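Long-range contact in inositol monophosphatase (Staphylococcus aureus, PDB 3T0J), which probably hydrolyses myo-inositol monophosphates to free inositol and inorganic phosphate: residues N105-I110 against Y189-L194. Numbering follows the deposited sequence.
Sequences NFAISI and YGSAAL. With PO4 (phosphate ion), chain E.
Leu194 lies against the start of the strand 107-114 through two of its side-chain carbons. CG meets the methyl group of Ala107, at 4.0 Å from Leu194 CG to Ala107 CB, while CD1 reaches back along the incoming loop, with Leu194 CD1 3.6 Å from Asn105 O. The chi1 of -76° sets CG opposite the carbonyl carbon of Leu194, and the extended second torsion carries CD1 on to that backbone. Further along the strand, Ser109 and Ala193 face each other with their small side chains, Ser109 CB standing 4.2 Å from Ala193 CB. Val123 of the neighbouring strand 117-125 touches both Ala107 and Leu194 and extends the apolar patch.

The polar groups are bound mainly around the helix start rather than from segment to segment. Ser191 is the N-cap of helix 192-200: its OG accepts from Leu194 N at 3.2 Å, with an N-H...O angle of 159°. The first torsion of Ser191 swings OG roughly anti to the backbone N, and OG is also hydrogen-bonded to Asp94 OD2, which takes Ala193 N as well. Across the contact, Ser191 CB lies 3.6 Å from Asn105 O, and Ser191 OG is near the methyl group of Ala107.

Ahead of the cap, Gly190, in a left-handed backbone conformation, gives a weak hydrogen bond from N to O3 of a phosphate ion, 3.2 Å long and bent to 135°; the same N also bonds weakly to Glu195 OE2. The ion, probably from the crystallisation liquor, is bound by Tyr207 OH too.

Helix 192-200 is thus docked by its capped N-terminal turn on the seven-stranded sheet, in the middle helical layer between that sheet and the five-stranded one, as in the alpha-beta-alpha-beta-alpha sandwich of the inositol monophosphatase family.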
loop_
_atom_site.group_PDB
_atom_site.type_symbol
_atom_site.label_atom_id
_atom_site.label_comp_id
_atom_site.label_asym_id
_atom_site.label_seq_id
_atom_site.Cartn_x
_atom_site.Cartn_y
_atom_site.Cartn_z
ATOM N N ASN A 105 -2.080 1.250 -14.539
ATOM C CA ASN A 105 -2.970 0.501 -15.431
ATOM C C ASN A 105 -2.284 0.027 -16.701
ATOM O O ASN A 105 -2.891 0.005 -17.758
ATOM C CB ASN A 105 -4.206 1.323 -15.778
ATOM C CG ASN A 105 -4.929 1.815 -14.551
ATOM O OD1 ASN A 105 -5.057 1.109 -13.553
ATOM N ND2 ASN A 105 -5.419 3.028 -14.623
ATOM N N PHE A 106 -1.006 -0.315 -16.608
ATOM C CA PHE A 106 -0.286 -0.878 -17.756
ATOM C C PHE A 106 0.243 -2.244 -17.350
ATOM O O PHE A 106 0.144 -2.619 -16.161
ATOM C CB PHE A 106 0.829 0.052 -18.243
ATOM C CG PHE A 106 1.886 0.354 -17.211
ATOM C CD1 PHE A 106 2.982 -0.473 -17.057
ATOM C CD2 PHE A 106 1.790 1.484 -16.418
ATOM C CE1 PHE A 106 3.972 -0.194 -16.126
ATOM C CE2 PHE A 106 2.771 1.773 -15.465
ATOM C CZ PHE A 106 3.874 0.927 -15.328
ATOM N N ALA A 107 0.759 -3.008 -18.308
ATOM C CA ALA A 107 1.095 -4.386 -18.008
ATOM C C ALA A 107 2.219 -4.895 -18.868
ATOM O O ALA A 107 2.321 -4.531 -20.034
ATOM C CB ALA A 107 -0.077 -5.217 -18.217
ATOM N N ILE A 108 3.074 -5.729 -18.293
ATOM C CA ILE A 108 4.023 -6.422 -19.087
ATOM C C ILE A 108 3.243 -7.618 -19.567
ATOM O O ILE A 108 2.448 -8.229 -18.815
ATOM C CB ILE A 108 5.213 -6.911 -18.274
ATOM C CG1 ILE A 108 5.978 -5.713 -17.695
ATOM C CG2 ILE A 108 6.115 -7.758 -19.155
ATOM C CD1 ILE A 108 6.964 -6.068 -16.657
ATOM N N SER A 109 3.447 -7.965 -20.826
ATOM C CA SER A 109 2.756 -9.108 -21.350
ATOM C C SER A 109 3.747 -10.059 -21.938
ATOM O O SER A 109 4.513 -9.657 -22.800
ATOM C CB SER A 109 1.720 -8.703 -22.388
ATOM O OG SER A 109 1.026 -9.881 -22.791
ATOM N N ILE A 110 3.752 -11.292 -21.437
ATOM C CA ILE A 110 4.537 -12.345 -22.051
ATOM C C ILE A 110 3.692 -13.558 -22.370
ATOM O O ILE A 110 3.002 -14.088 -21.481
ATOM C CB ILE A 110 5.740 -12.802 -21.194
ATOM C CG1 ILE A 110 6.787 -11.680 -21.071
ATOM C CG2 ILE A 110 6.383 -14.036 -21.804
ATOM C CD1 ILE A 110 7.850 -11.933 -19.984
ATOM N N TYR A 189 -10.582 0.503 -20.751
ATOM C CA TYR A 189 -9.490 0.656 -19.797
ATOM C C TYR A 189 -8.176 1.071 -20.438
ATOM O O TYR A 189 -7.338 1.722 -19.767
ATOM C CB TYR A 189 -9.343 -0.595 -18.908
ATOM C CG TYR A 189 -10.635 -1.014 -18.211
ATOM C CD1 TYR A 189 -11.354 -0.094 -17.411
ATOM C CD2 TYR A 189 -11.147 -2.318 -18.348
ATOM C CE1 TYR A 189 -12.527 -0.446 -16.764
ATOM C CE2 TYR A 189 -12.352 -2.702 -17.687
ATOM C CZ TYR A 189 -13.028 -1.751 -16.905
ATOM O OH TYR A 189 -14.194 -2.083 -16.246
ATOM N N GLY A 190 -7.988 0.730 -21.723
ATOM C CA GLY A 190 -6.821 1.215 -22.427
ATOM C C GLY A 190 -5.523 0.437 -22.221
ATOM O O GLY A 190 -4.441 0.995 -22.438
ATOM N N SER A 191 -5.617 -0.827 -21.802
ATOM C CA SER A 191 -4.524 -1.827 -21.933
ATOM C C SER A 191 -5.153 -3.145 -22.395
ATOM O O SER A 191 -5.668 -3.908 -21.579
ATOM C CB SER A 191 -3.749 -2.051 -20.605
ATOM O OG SER A 191 -3.128 -3.349 -20.531
ATOM N N ALA A 192 -5.134 -3.406 -23.699
ATOM C CA ALA A 192 -5.753 -4.623 -24.269
ATOM C C ALA A 192 -5.420 -5.884 -23.446
ATOM O O ALA A 192 -6.322 -6.639 -23.078
ATOM C CB ALA A 192 -5.320 -4.789 -25.706
ATOM N N ALA A 193 -4.134 -6.084 -23.141
ATOM C CA ALA A 193 -3.701 -7.198 -22.278
ATOM C C ALA A 193 -4.494 -7.300 -20.960
ATOM O O ALA A 193 -4.959 -8.399 -20.568
ATOM C CB ALA A 193 -2.169 -7.155 -22.024
ATOM N N LEU A 194 -4.650 -6.157 -20.288
ATOM C CA LEU A 194 -5.481 -6.096 -19.093
ATOM C C LEU A 194 -6.951 -6.331 -19.432
ATOM O O LEU A 194 -7.686 -6.936 -18.657
ATOM C CB LEU A 194 -5.289 -4.778 -18.322
ATOM C CG LEU A 194 -3.965 -4.799 -17.550
ATOM C CD1 LEU A 194 -3.597 -3.434 -16.903
ATOM C CD2 LEU A 194 -3.883 -5.983 -16.542
HETATM P P PO4 E . -8.623 -0.101 -25.376
HETATM O O1 PO4 E . -8.400 1.146 -26.162
HETATM O O2 PO4 E . -7.413 -0.640 -24.669
HETATM O O3 PO4 E . -9.683 0.159 -24.347
HETATM O O4 PO4 E . -9.006 -1.161 -26.342
#